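Local coordinates for protein dihydrodipicolinate synthase (Agrobacterium tumefaciens, PDB 3B4U) that probably condenses pyruvate with aspartate semialdehyde on the route to lysine, as a TIM-barrel lyase of the dihydrodipicolinate synthase family, at residues G19-D24 and Q59-S64; R31-N36 and F216-V221; D89-A94 and I102-P107. All coordinates share one frame; numbering follows the deposited sequence.

Interaction 1: G19-D24 and Q59-S64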
ATOM      1  N   GLY B  19      10.794 -18.151  -7.447  1.00 16.38           N
ATOM      2  CA  GLY B  19      10.028 -17.086  -6.827  1.00 14.58           C
ATOM      3  C   GLY B  19       8.651 -17.500  -6.341  1.00 12.94           C
ATOM      4  O   GLY B  19       8.067 -16.767  -5.560  1.00 11.75           O
ATOM      5  N   THR B  20       8.132 -18.646  -6.772  1.00 12.02           N
ATOM      6  CA  THR B  20       6.796 -19.091  -6.324  1.00 11.48           C
ATOM      7  C   THR B  20       6.853 -19.548  -4.857  1.00  9.72           C
ATOM      8  O   THR B  20       7.920 -19.861  -4.339  1.00 10.44           O
ATOM      9  CB  THR B  20       6.246 -20.208  -7.197  1.00 12.37           C
ATOM     10  OG1 THR B  20       7.084 -21.354  -7.101  1.00 14.78           O
ATOM     11  CG2 THR B  20       6.148 -19.761  -8.655  1.00 14.87           C
ATOM     12  N   VAL B  21       5.710 -19.579  -4.191  1.00  8.84           N
ATOM     13  CA  VAL B  21       5.636 -20.014  -2.803  1.00  8.12           C
ATOM     14  C   VAL B  21       5.848 -21.512  -2.707  1.00  8.60           C
ATOM     15  O   VAL B  21       5.269 -22.269  -3.470  1.00  9.07           O
ATOM     16  CB  VAL B  21       4.303 -19.564  -2.187  1.00  8.04           C
ATOM     17  CG1 VAL B  21       4.116 -20.164  -0.750  1.00  9.37           C
ATOM     18  CG2 VAL B  21       4.225 -18.043  -2.148  1.00  9.48           C
ATOM     19  N   ASP B  22       6.700 -21.940  -1.786  1.00  8.20           N
ATOM     20  CA  ASP B  22       6.872 -23.371  -1.469  1.00  8.23           C
ATOM     21  C   ASP B  22       5.822 -23.758  -0.474  1.00  8.49           C
ATOM     22  O   ASP B  22       5.998 -23.666   0.736  1.00  8.30           O
ATOM     23  CB  ASP B  22       8.280 -23.629  -0.949  1.00  9.60           C
ATOM     24  CG  ASP B  22       8.614 -25.092  -0.843  1.00 11.36           C
ATOM     25  OD1 ASP B  22       7.708 -25.896  -0.633  1.00 10.57           O
ATOM     26  OD2 ASP B  22       9.812 -25.441  -0.914  1.00 16.51           O
ATOM     27  N   ILE B  23       4.670 -24.151  -0.991  1.00  8.30           N
ATOM     28  CA  ILE B  23       3.526 -24.367  -0.136  1.00  9.44           C
ATOM     29  C   ILE B  23       3.742 -25.530   0.841  1.00  8.60           C
ATOM     30  O   ILE B  23       3.354 -25.435   2.012  1.00  8.62           O
ATOM     31  CB  ILE B  23       2.235 -24.562  -0.968  1.00  9.39           C
ATOM     32  CG1 ILE B  23       1.007 -24.603  -0.070  1.00  9.99           C
ATOM     33  CG2 ILE B  23       2.277 -25.847  -1.818  1.00 13.65           C
ATOM     34  CD1 ILE B  23       0.794 -23.392   0.782  1.00 10.75           C
ATOM     35  N   ASP B  24       4.408 -26.598   0.411  1.00  9.95           N
ATOM     36  CA  ASP B  24       4.651 -27.695   1.341  1.00 10.47           C
ATOM     37  C   ASP B  24       5.555 -27.263   2.477  1.00  9.19           C
ATOM     38  O   ASP B  24       5.288 -27.630   3.627  1.00  9.87           O
ATOM     39  CB  ASP B  24       5.259 -28.922   0.622  1.00 13.16           C
ATOM     40  CG  ASP B  24       4.304 -29.584  -0.363  1.00 17.17           C
ATOM     41  OD1 ASP B  24       3.086 -29.323  -0.330  1.00 20.04           O
ATOM     42  OD2 ASP B  24       4.806 -30.414  -1.154  1.00 24.80           O
ATOM     43  N   GLN B  59      -5.215 -16.913  -2.036  1.00  6.61           N
ATOM     44  CA  GLN B  59      -6.355 -17.831  -2.109  1.00  6.92           C
ATOM     45  C   GLN B  59      -5.888 -19.268  -2.253  1.00  6.26           C
ATOM     46  O   GLN B  59      -6.410 -20.166  -1.606  1.00  6.89           O
ATOM     47  CB  GLN B  59      -7.284 -17.407  -3.249  1.00  6.94           C
ATOM     48  CG  GLN B  59      -7.885 -16.020  -3.039  1.00  8.05           C
ATOM     49  CD  GLN B  59      -8.655 -15.486  -4.231  1.00  8.00           C
ATOM     50  OE1 GLN B  59      -8.268 -15.643  -5.382  1.00  9.02           O
ATOM     51  NE2 GLN B  59      -9.708 -14.784  -3.935  1.00 11.20           N
ATOM     52  N   ALA B  60      -4.891 -19.491  -3.092  1.00  6.04           N
ATOM     53  CA  ALA B  60      -4.308 -20.808  -3.269  1.00  6.52           C
ATOM     54  C   ALA B  60      -3.673 -21.295  -1.967  1.00  5.94           C
ATOM     55  O   ALA B  60      -3.827 -22.441  -1.586  1.00  6.53           O
ATOM     56  CB  ALA B  60      -3.295 -20.785  -4.407  1.00  7.08           C
ATOM     57  N   ILE B  61      -2.944 -20.419  -1.279  1.00  5.89           N
ATOM     58  CA  ILE B  61      -2.271 -20.783  -0.052  1.00  6.12           C
ATOM     59  C   ILE B  61      -3.276 -21.145   1.032  1.00  6.54           C
ATOM     60  O   ILE B  61      -3.147 -22.184   1.691  1.00  6.30           O
ATOM     61  CB  ILE B  61      -1.326 -19.656   0.386  1.00  5.98           C
ATOM     62  CG1 ILE B  61      -0.147 -19.540  -0.592  1.00  6.62           C
ATOM     63  CG2 ILE B  61      -0.808 -19.905   1.808  1.00  7.28           C
ATOM     64  CD1 ILE B  61       0.599 -18.208  -0.500  1.00  8.05           C
ATOM     65  N   LEU B  62      -4.290 -20.313   1.228  1.00  6.44           N
ATOM     66  CA  LEU B  62      -5.282 -20.599   2.266  1.00  7.55           C
ATOM     67  C   LEU B  62      -5.982 -21.930   1.985  1.00  7.72           C
ATOM     68  O   LEU B  62      -6.181 -22.752   2.884  1.00  7.30           O
ATOM     69  CB  LEU B  62      -6.279 -19.446   2.399  1.00  7.64           C
ATOM     70  CG  LEU B  62      -7.321 -19.619   3.502  1.00  9.07           C
ATOM     71  CD1 LEU B  62      -6.687 -19.777   4.871  1.00 11.37           C
ATOM     72  CD2 LEU B  62      -8.289 -18.453   3.464  1.00 11.34           C
ATOM     73  N   SER B  63      -6.395 -22.131   0.738  1.00  7.21           N
ATOM     74  CA  SER B  63      -7.045 -23.373   0.355  1.00  7.80           C
ATOM     75  C   SER B  63      -6.133 -24.566   0.627  1.00  7.73           C
ATOM     76  O   SER B  63      -6.576 -25.606   1.118  1.00  7.76           O
ATOM     77  CB  SER B  63      -7.425 -23.285  -1.117  1.00  8.57           C
ATOM     78  OG  SER B  63      -8.054 -24.481  -1.546  1.00 10.02           O
ATOM     79  N   SER B  64      -4.856 -24.456   0.285  1.00  7.52           N
ATOM     80  CA  SER B  64      -3.912 -25.541   0.531  1.00  7.97           C
ATOM     81  C   SER B  64      -3.702 -25.816   2.017  1.00  6.93           C
ATOM     82  O   SER B  64      -3.605 -26.981   2.422  1.00  7.21           O
ATOM     83  CB  SER B  64      -2.580 -25.246  -0.130  1.00  7.79           C
ATOM     84  OG  SER B  64      -2.682 -25.234  -1.543  1.00  9.48           O
TER

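Interaction 2: R31-N36 and F216-V221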
ATOM      1  N   ARG B  31       3.062 -26.211  10.884  1.00  7.71           N
ATOM      2  CA  ARG B  31       2.860 -27.338  11.785  1.00  8.06           C
ATOM      3  C   ARG B  31       3.918 -27.358  12.879  1.00  8.32           C
ATOM      4  O   ARG B  31       3.617 -27.663  14.034  1.00  8.82           O
ATOM      5  CB  ARG B  31       2.921 -28.652  11.026  1.00  9.58           C
ATOM      6  CG  ARG B  31       1.715 -28.890  10.144  1.00 12.08           C
ATOM      7  CD  ARG B  31       0.484 -29.286  10.927  1.00 18.64           C
ATOM      8  NE  ARG B  31      -0.599 -29.770  10.053  1.00 19.08           N
ATOM      9  CZ  ARG B  31      -1.860 -29.963  10.445  1.00 20.30           C
ATOM     10  NH1 ARG B  31      -2.736 -30.388   9.560  1.00 21.79           N
ATOM     11  NH2 ARG B  31      -2.265 -29.739  11.683  1.00 19.77           N
ATOM     12  N   ARG B  32       5.156 -27.047  12.529  1.00  8.13           N
ATOM     13  CA  ARG B  32       6.248 -26.983  13.514  1.00  8.63           C
ATOM     14  C   ARG B  32       5.965 -25.897  14.546  1.00  8.73           C
ATOM     15  O   ARG B  32       6.097 -26.117  15.755  1.00  8.74           O
ATOM     16  CB  ARG B  32       7.576 -26.753  12.791  1.00  9.07           C
ATOM     17  CG  ARG B  32       8.728 -26.438  13.741  1.00  9.03           C
ATOM     18  CD  ARG B  32      10.092 -26.472  13.046  1.00  9.60           C
ATOM     19  NE  ARG B  32      10.108 -25.560  11.904  1.00  9.55           N
ATOM     20  CZ  ARG B  32      10.578 -25.830  10.700  1.00  9.25           C
ATOM     21  NH1 ARG B  32      11.176 -26.979  10.457  1.00 11.28           N
ATOM     22  NH2 ARG B  32      10.448 -24.950   9.733  1.00 10.07           N
ATOM     23  N   CYS B  33       5.583 -24.704  14.103  1.00  7.89           N
ATOM     24  CA  CYS B  33       5.300 -23.625  15.029  1.00  8.01           C
ATOM     25  C   CYS B  33       4.124 -23.937  15.952  1.00  8.00           C
ATOM     26  O   CYS B  33       4.179 -23.656  17.167  1.00  8.43           O
ATOM     27  CB  CYS B  33       5.026 -22.336  14.234  1.00  7.81           C
ATOM     28  SG  CYS B  33       6.486 -21.615  13.448  1.00  8.95           S
ATOM     29  N   LEU B  34       3.082 -24.536  15.401  1.00  7.99           N
ATOM     30  CA  LEU B  34       1.956 -24.989  16.210  1.00  8.36           C
ATOM     31  C   LEU B  34       2.375 -26.046  17.218  1.00  9.14           C
ATOM     32  O   LEU B  34       2.103 -25.922  18.416  1.00 11.21           O
ATOM     33  CB  LEU B  34       0.833 -25.481  15.298  1.00  8.88           C
ATOM     34  CG  LEU B  34       0.140 -24.412  14.441  1.00  8.99           C
ATOM     35  CD1 LEU B  34      -0.666 -25.059  13.332  1.00 11.67           C
ATOM     36  CD2 LEU B  34      -0.744 -23.484  15.255  1.00  9.70           C
ATOM     37  N   SER B  35       3.170 -27.009  16.794  1.00  9.19           N
ATOM     38  CA  SER B  35       3.650 -28.055  17.697  1.00 10.75           C
ATOM     39  C   SER B  35       4.526 -27.525  18.818  1.00 10.60           C
ATOM     40  O   SER B  35       4.529 -28.059  19.933  1.00 12.42           O
ATOM     41  CB  SER B  35       4.437 -29.099  16.879  1.00 12.06           C
ATOM     42  OG  SER B  35       5.028 -30.102  17.711  1.00 17.11           O
ATOM     43  N   ASN B  36       5.296 -26.489  18.534  1.00 10.47           N
ATOM     44  CA  ASN B  36       6.251 -25.940  19.481  1.00 10.87           C
ATOM     45  C   ASN B  36       5.684 -24.847  20.361  1.00 10.26           C
ATOM     46  O   ASN B  36       6.439 -24.253  21.127  1.00 12.37           O
ATOM     47  CB  ASN B  36       7.471 -25.417  18.744  1.00 10.70           C
ATOM     48  CG  ASN B  36       8.359 -26.527  18.236  1.00 11.25           C
ATOM     49  OD1 ASN B  36       8.290 -27.668  18.731  1.00 14.09           O
ATOM     50  ND2 ASN B  36       9.171 -26.230  17.229  1.00 11.29           N
ATOM     51  N   PHE B 216      11.114 -18.969  15.170  1.00  6.34           N
ATOM     52  CA  PHE B 216      12.346 -19.696  15.448  1.00  6.93           C
ATOM     53  C   PHE B 216      12.684 -19.844  16.913  1.00  7.40           C
ATOM     54  O   PHE B 216      13.622 -20.581  17.199  1.00  8.23           O
ATOM     55  CB  PHE B 216      13.529 -19.137  14.629  1.00  7.26           C
ATOM     56  CG  PHE B 216      13.853 -17.722  14.956  1.00  6.76           C
ATOM     57  CD1 PHE B 216      14.730 -17.419  15.994  1.00  7.78           C
ATOM     58  CD2 PHE B 216      13.319 -16.680  14.243  1.00  6.86           C
ATOM     59  CE1 PHE B 216      15.016 -16.127  16.333  1.00  8.31           C
ATOM     60  CE2 PHE B 216      13.605 -15.376  14.588  1.00  7.85           C
ATOM     61  CZ  PHE B 216      14.466 -15.102  15.641  1.00  8.09           C
ATOM     62  N   LEU B 217      11.953 -19.197  17.817  1.00  6.95           N
ATOM     63  CA  LEU B 217      12.113 -19.355  19.276  1.00  7.21           C
ATOM     64  C   LEU B 217      10.712 -19.476  19.875  1.00  7.21           C
ATOM     65  O   LEU B 217      10.282 -18.665  20.709  1.00  7.76           O
ATOM     66  CB  LEU B 217      12.913 -18.215  19.904  1.00  8.02           C
ATOM     67  CG  LEU B 217      14.419 -18.233  19.650  1.00  8.36           C
ATOM     68  CD1 LEU B 217      15.013 -16.852  20.016  1.00  9.71           C
ATOM     69  CD2 LEU B 217      15.096 -19.346  20.438  1.00 10.42           C
ATOM     70  N   THR B 218       9.949 -20.444  19.398  1.00  7.67           N
ATOM     71  CA  THR B 218       8.531 -20.516  19.751  1.00  7.75           C
ATOM     72  C   THR B 218       8.283 -20.644  21.250  1.00  7.21           C
ATOM     73  O   THR B 218       7.491 -19.886  21.810  1.00  7.33           O
ATOM     74  CB  THR B 218       7.835 -21.653  19.006  1.00  7.52           C
ATOM     75  OG1 THR B 218       8.107 -21.560  17.599  1.00  8.61           O
ATOM     76  CG2 THR B 218       6.349 -21.559  19.255  1.00  8.99           C
ATOM     77  N   GLN B 219       8.947 -21.618  21.885  1.00  8.18           N
ATOM     78  CA  GLN B 219       8.738 -21.812  23.313  1.00  9.19           C
ATOM     79  C   GLN B 219       9.118 -20.590  24.133  1.00  8.55           C
ATOM     80  O   GLN B 219       8.435 -20.235  25.093  1.00  8.14           O
ATOM     81  CB  GLN B 219       9.506 -23.041  23.799  1.00 10.64           C
ATOM     82  CG  GLN B 219       8.753 -24.323  23.583  1.00 14.68           C
ATOM     83  CD  GLN B 219       7.590 -24.433  24.549  1.00 17.22           C
ATOM     84  OE1 GLN B 219       7.789 -24.416  25.776  1.00 22.18           O
ATOM     85  NE2 GLN B 219       6.384 -24.580  24.036  1.00 18.99           N
ATOM     86  N   GLU B 220      10.196 -19.941  23.744  1.00  7.83           N
ATOM     87  CA  GLU B 220      10.658 -18.779  24.482  1.00  7.97           C
ATOM     88  C   GLU B 220       9.663 -17.622  24.391  1.00  7.79           C
ATOM     89  O   GLU B 220       9.356 -16.941  25.369  1.00  7.86           O
ATOM     90  CB  GLU B 220      12.040 -18.318  23.983  1.00  8.50           C
ATOM     91  CG  GLU B 220      13.177 -19.288  24.293  1.00  9.20           C
ATOM     92  CD  GLU B 220      13.301 -20.492  23.385  1.00 11.74           C
ATOM     93  OE1 GLU B 220      12.517 -20.654  22.419  1.00 10.59           O
ATOM     94  OE2 GLU B 220      14.206 -21.302  23.666  1.00 13.24           O
ATOM     95  N   VAL B 221       9.118 -17.401  23.206  1.00  7.49           N
ATOM     96  CA  VAL B 221       8.100 -16.366  23.041  1.00  7.13           C
ATOM     97  C   VAL B 221       6.813 -16.763  23.761  1.00  7.28           C
ATOM     98  O   VAL B 221       6.150 -15.906  24.326  1.00  7.14           O
ATOM     99  CB  VAL B 221       7.866 -15.987  21.563  1.00  7.55           C
ATOM    100  CG1 VAL B 221       6.800 -14.913  21.464  1.00  8.23           C
ATOM    101  CG2 VAL B 221       9.175 -15.495  20.909  1.00  8.65           C
TER
HETATM  102  O   HOH W   1       9.138 -23.576  16.093  1.00 10.81           O

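Interaction 3: D89-A94 and I102-P107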
ATOM      1  N   ASP B  89     -13.264  -8.030   0.618  1.00  7.50           N
ATOM      2  CA  ASP B  89     -13.287  -9.292  -0.103  1.00  7.65           C
ATOM      3  C   ASP B  89     -12.331 -10.290   0.531  1.00  8.09           C
ATOM      4  O   ASP B  89     -12.681 -11.442   0.766  1.00  8.03           O
ATOM      5  CB  ASP B  89     -12.935  -9.103  -1.578  1.00  8.38           C
ATOM      6  CG  ASP B  89     -14.077  -8.520  -2.407  1.00  9.63           C
ATOM      7  OD1 ASP B  89     -15.224  -8.365  -1.903  1.00 11.27           O
ATOM      8  OD2 ASP B  89     -13.793  -8.210  -3.583  1.00 10.53           O
ATOM      9  N   GLN B  90     -11.119  -9.840   0.849  1.00  7.57           N
ATOM     10  CA  GLN B  90     -10.114 -10.737   1.459  1.00  7.74           C
ATOM     11  C   GLN B  90     -10.593 -11.166   2.844  1.00  7.67           C
ATOM     12  O   GLN B  90     -10.470 -12.330   3.240  1.00  8.11           O
ATOM     13  CB  GLN B  90      -8.726 -10.072   1.547  1.00  7.53           C
ATOM     14  CG  GLN B  90      -8.058  -9.848   0.215  1.00  8.53           C
ATOM     15  CD  GLN B  90      -6.624  -9.335   0.366  1.00  8.86           C
ATOM     16  OE1 GLN B  90      -6.062  -9.319   1.451  1.00  8.47           O
ATOM     17  NE2 GLN B  90      -6.017  -8.963  -0.746  1.00 11.87           N
ATOM     18  N   SER B  91     -11.130 -10.236   3.606  1.00  6.72           N
ATOM     19  CA  SER B  91     -11.626 -10.548   4.959  1.00  7.24           C
ATOM     20  C   SER B  91     -12.778 -11.539   4.894  1.00  7.18           C
ATOM     21  O   SER B  91     -12.791 -12.521   5.644  1.00  7.67           O
ATOM     22  CB  SER B  91     -12.065  -9.285   5.663  1.00  7.36           C
ATOM     23  OG  SER B  91     -10.991  -8.387   5.898  1.00  7.29           O
ATOM     24  N   ALA B  92     -13.757 -11.271   4.036  1.00  7.59           N
ATOM     25  CA  ALA B  92     -14.917 -12.162   3.926  1.00  7.77           C
ATOM     26  C   ALA B  92     -14.515 -13.569   3.521  1.00  8.14           C
ATOM     27  O   ALA B  92     -15.043 -14.551   4.047  1.00  8.38           O
ATOM     28  CB  ALA B  92     -15.951 -11.573   2.959  1.00  9.35           C
ATOM     29  N   GLU B  93     -13.588 -13.693   2.604  1.00  7.77           N
ATOM     30  CA  GLU B  93     -13.162 -15.015   2.152  1.00  8.29           C
ATOM     31  C   GLU B  93     -12.549 -15.813   3.294  1.00  7.98           C
ATOM     32  O   GLU B  93     -12.882 -16.934   3.495  1.00  7.97           O
ATOM     33  CB  GLU B  93     -12.122 -14.899   1.049  1.00  8.75           C
ATOM     34  CG  GLU B  93     -12.658 -14.470  -0.261  1.00 14.09           C
ATOM     35  CD  GLU B  93     -11.545 -14.133  -1.234  1.00 15.52           C
ATOM     36  OE1 GLU B  93     -10.536 -14.822  -1.157  1.00 14.82           O
ATOM     37  OE2 GLU B  93     -11.734 -13.245  -2.043  1.00 16.87           O
ATOM     38  N   ALA B  94     -11.667 -15.188   4.071  1.00  7.52           N
ATOM     39  CA  ALA B  94     -11.023 -15.875   5.185  1.00  7.37           C
ATOM     40  C   ALA B  94     -12.024 -16.199   6.280  1.00  7.39           C
ATOM     41  O   ALA B  94     -12.017 -17.305   6.845  1.00  7.91           O
ATOM     42  CB  ALA B  94      -9.835 -15.069   5.708  1.00  7.89           C
ATOM     43  N   ILE B 102      -9.130 -11.940  11.328  1.00  6.35           N
ATOM     44  CA  ILE B 102      -8.431 -11.135  10.350  1.00  5.52           C
ATOM     45  C   ILE B 102      -7.500 -10.177  11.090  1.00  5.75           C
ATOM     46  O   ILE B 102      -7.906  -9.568  12.063  1.00  6.16           O
ATOM     47  CB  ILE B 102      -9.437 -10.290   9.528  1.00  6.18           C
ATOM     48  CG1 ILE B 102     -10.551 -11.159   8.920  1.00  6.99           C
ATOM     49  CG2 ILE B 102      -8.697  -9.489   8.431  1.00  6.75           C
ATOM     50  CD1 ILE B 102     -10.063 -12.293   8.042  1.00  8.35           C
ATOM     51  N   LEU B 103      -6.266 -10.026  10.608  1.00  5.03           N
ATOM     52  CA  LEU B 103      -5.362  -8.973  11.059  1.00  5.13           C
ATOM     53  C   LEU B 103      -5.434  -7.902  10.005  1.00  5.23           C
ATOM     54  O   LEU B 103      -4.860  -8.054   8.926  1.00  5.52           O
ATOM     55  CB  LEU B 103      -3.958  -9.525  11.229  1.00  5.57           C
ATOM     56  CG  LEU B 103      -2.916  -8.471  11.611  1.00  5.85           C
ATOM     57  CD1 LEU B 103      -3.217  -7.860  12.984  1.00  7.44           C
ATOM     58  CD2 LEU B 103      -1.505  -9.071  11.582  1.00  7.57           C
ATOM     59  N   LEU B 104      -6.188  -6.848  10.286  1.00  5.02           N
ATOM     60  CA  LEU B 104      -6.531  -5.846   9.295  1.00  5.10           C
ATOM     61  C   LEU B 104      -5.759  -4.561   9.501  1.00  5.20           C
ATOM     62  O   LEU B 104      -5.957  -3.832  10.472  1.00  5.40           O
ATOM     63  CB  LEU B 104      -8.032  -5.565   9.348  1.00  5.84           C
ATOM     64  CG  LEU B 104      -8.578  -4.585   8.319  1.00  6.45           C
ATOM     65  CD1 LEU B 104      -8.388  -5.062   6.880  1.00  6.83           C
ATOM     66  CD2 LEU B 104     -10.052  -4.289   8.604  1.00  7.58           C
ATOM     67  N   ALA B 105      -4.895  -4.261   8.543  1.00  5.01           N
ATOM     68  CA  ALA B 105      -4.201  -2.994   8.536  1.00  5.70           C
ATOM     69  C   ALA B 105      -5.120  -1.898   8.018  1.00  6.00           C
ATOM     70  O   ALA B 105      -5.962  -2.145   7.171  1.00  6.08           O
ATOM     71  CB  ALA B 105      -2.935  -3.057   7.670  1.00  6.96           C
ATOM     72  N   PRO B 106      -4.924  -0.662   8.489  1.00  5.92           N
ATOM     73  CA  PRO B 106      -5.542   0.471   7.796  1.00  6.31           C
ATOM     74  C   PRO B 106      -4.913   0.601   6.398  1.00  6.65           C
ATOM     75  O   PRO B 106      -3.833   0.083   6.157  1.00  6.81           O
ATOM     76  CB  PRO B 106      -5.162   1.667   8.664  1.00  6.22           C
ATOM     77  CG  PRO B 106      -3.820   1.265   9.206  1.00  6.50           C
ATOM     78  CD  PRO B 106      -3.940  -0.212   9.502  1.00  6.08           C
ATOM     79  N   PRO B 107      -5.592   1.307   5.503  1.00  7.11           N
ATOM     80  CA  PRO B 107      -5.029   1.572   4.201  1.00  7.51           C
ATOM     81  C   PRO B 107      -3.735   2.395   4.336  1.00  7.19           C
ATOM     82  O   PRO B 107      -3.619   3.228   5.236  1.00  8.20           O
ATOM     83  CB  PRO B 107      -6.160   2.333   3.515  1.00  7.88           C
ATOM     84  CG  PRO B 107      -6.890   3.035   4.644  1.00  8.35           C
ATOM     85  CD  PRO B 107      -6.853   2.032   5.726  1.00  6.69           C
TER

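Interaction 1: G19-D24 and Q59-S64
Val21 and Ile61 meet tip to tip, and a second isoleucine, Ile23, slips past Ile61 to reach Ser64; no hydrogen bond spans the two segments, so the evidence for the contact is apolar packing. The two Val21 methyls form a fork. CG1 lies anti to the backbone N (chi1 173°), which turns both branches toward helix 57-67, and Ile61 CD1 fits between them at 4.0 Å from Val21 CG2 and equally far from Val21 CG1. Ile61 is almost extended beyond CB (chi2 162°), and this carries its terminal methyl out from the helix to the fork. Ile23 runs the other way alongside it: Ile23 CD1 is 4.0 Å from the branch methyl Ile61 CG2. The nearest approach of the interface comes one bond nearer the backbone of Ile23, where Ile23 CG1 rests 3.6 Å from Ser64 CB.

One segment is the loop and first turn of helix 23-35, the other lies in helix 57-67; these are successive outer helices of the (beta/alpha)8 barrel, which follow strands 6-10 and 40-43. The loop leading into the first helix therefore packs with its opening turn on the flank of the second. Met26 of helix 23-35 touches both Val21 and Ile61, and Phe44 also packs on Ile61, extending the apolar patch.

Polar bonding stays within each partner. Asp22 is the N-cap of helix 23-35: its OD1 bonds to the backbone N of Ala25, and the residue centres an inverse gamma turn that redirects the chain between Val21 and Ile23. Within the other helix, Ala60 O accepts a backbone hydrogen bond from Ser64 N at 2.9 Å.

Interaction 2: R31-N36 and F216-V221
Thr218 packs on Asn36 through CB and its methyl branch, and its hydroxyl branch reaches Asn36 through a water. At the root, Thr218 CB lies 3.8 Å from Asn36 CB. There the chain forks. The methyl branch, CG2, is anti to the backbone N (chi1 -51° for the hydroxyl branch), and this turns it onto main-chain oxygens: Thr218 CG2 is 3.3 Å from Asn36 O and 3.7 Å from Cys33 O. The other branch, OG1, hydrogen-bonds to Ala214 O and also accepts a proton from a water at 2.7 Å from Thr218 OG1. That water in turn accepts from Asn36 ND2 at 2.9 Å, so a single bridge ties the amide to the hydroxyl.

Asn36 O has a direct polar partner too. Gln219, bent at chi2, folds its amide back so that NE2 donates to Asn36 O over 2.9 Å with an N-H...O angle of 164°. The oxygen lies nearly in the Gln219 amide plane, whereas the donor stands above the Asn36 carbonyl plane, 52° out of it.

Asn36 is the first residue past helix 23-35, and Thr218 opens helix 218-225; the contact thus joins a helix end to a helix start, outside the neighbouring barrel strands 6-10 and 208-211. Phe216 beside it packs on helices 232-240, 246-258 and 275-289.

Interaction 3: D89-A94 and I102-P107
Ile102 reaches Ser91 and Ala94 by two turns of its side chain. Chi1 of -53° sets CG1 beside the backbone N and leaves CG2 anti to that N; chi2 of -56° then bends CD1 round toward the helix. The two branches thereby part, CD1 going to Ala94 and CG2 to the Ser91 hydroxyl.

This is the returning half of a beta-alpha-beta crossover, strand 75-79, helix 84-96, strand 101-104, built from the repeating beta-alpha units of the TIM barrel. The short axes of helix 89-94 and strand 102-104 are 9.5 Å apart at their closest and run at 165°, nearly antiparallel, as expected when a helix carries the chain back to start the next parallel strand. Strand 101-104 is bonded through its backbone to strands 75-79 and 136-140, which places it inside the sheet, with the helix on its outer face.

Contact between them is by van der Waals packing, with no hydrogen bond across. Ile102 CD1 touches Ala94 CB at 3.6 Å, and the same methyl lies 3.6 Å from the carbonyl oxygen Ser91 O, so it wedges against the helix between one residue's side chain and another's backbone. All four touching residues are buried. Thr77 meets both Ala94 and Ile102, while Ile129 of helix 115-129 lies on Ser91. Among the touching residues, the polar side-chain group is the Ser91 hydroxyl, satisfied within its own helix by a hydrogen bond to Ala87 O. The side chains of Ile102 and Leu104 offer it nothing to bond. Further along the segment, Pro107 packs on Pro269 of the second subunit. On the strand side the Ser91 hydroxyl oxygen has two carbon neighbours: Ile102 CG2, 3.6 Å from Ser91 OG, and more loosely Leu104 CD1, 4.3 Å from Ser91 OG.

How the interactions relate
All three contacts lie in one barrel. Interactions 1 and 2 use the start and the end of helix 23-35; their centres are 21 Å apart and their segments alternate along the chain. Interaction 3 follows interaction 1 in sequence, and both its segments fall between the two of interaction 2. Its centre is 18 Å from that of interaction 1, which it touches: Gln59 NE2 probably bonds Glu93 OE1, linking helices 57-67 and 84-96. Interactions 2 and 3 lie on opposite sides of the chain's centre, 25 Å apart. Interactions 1 and 2 join neighbouring outer helices, interaction 2 across the closure between first and last strands, while interaction 3 ties a helix to its following strand.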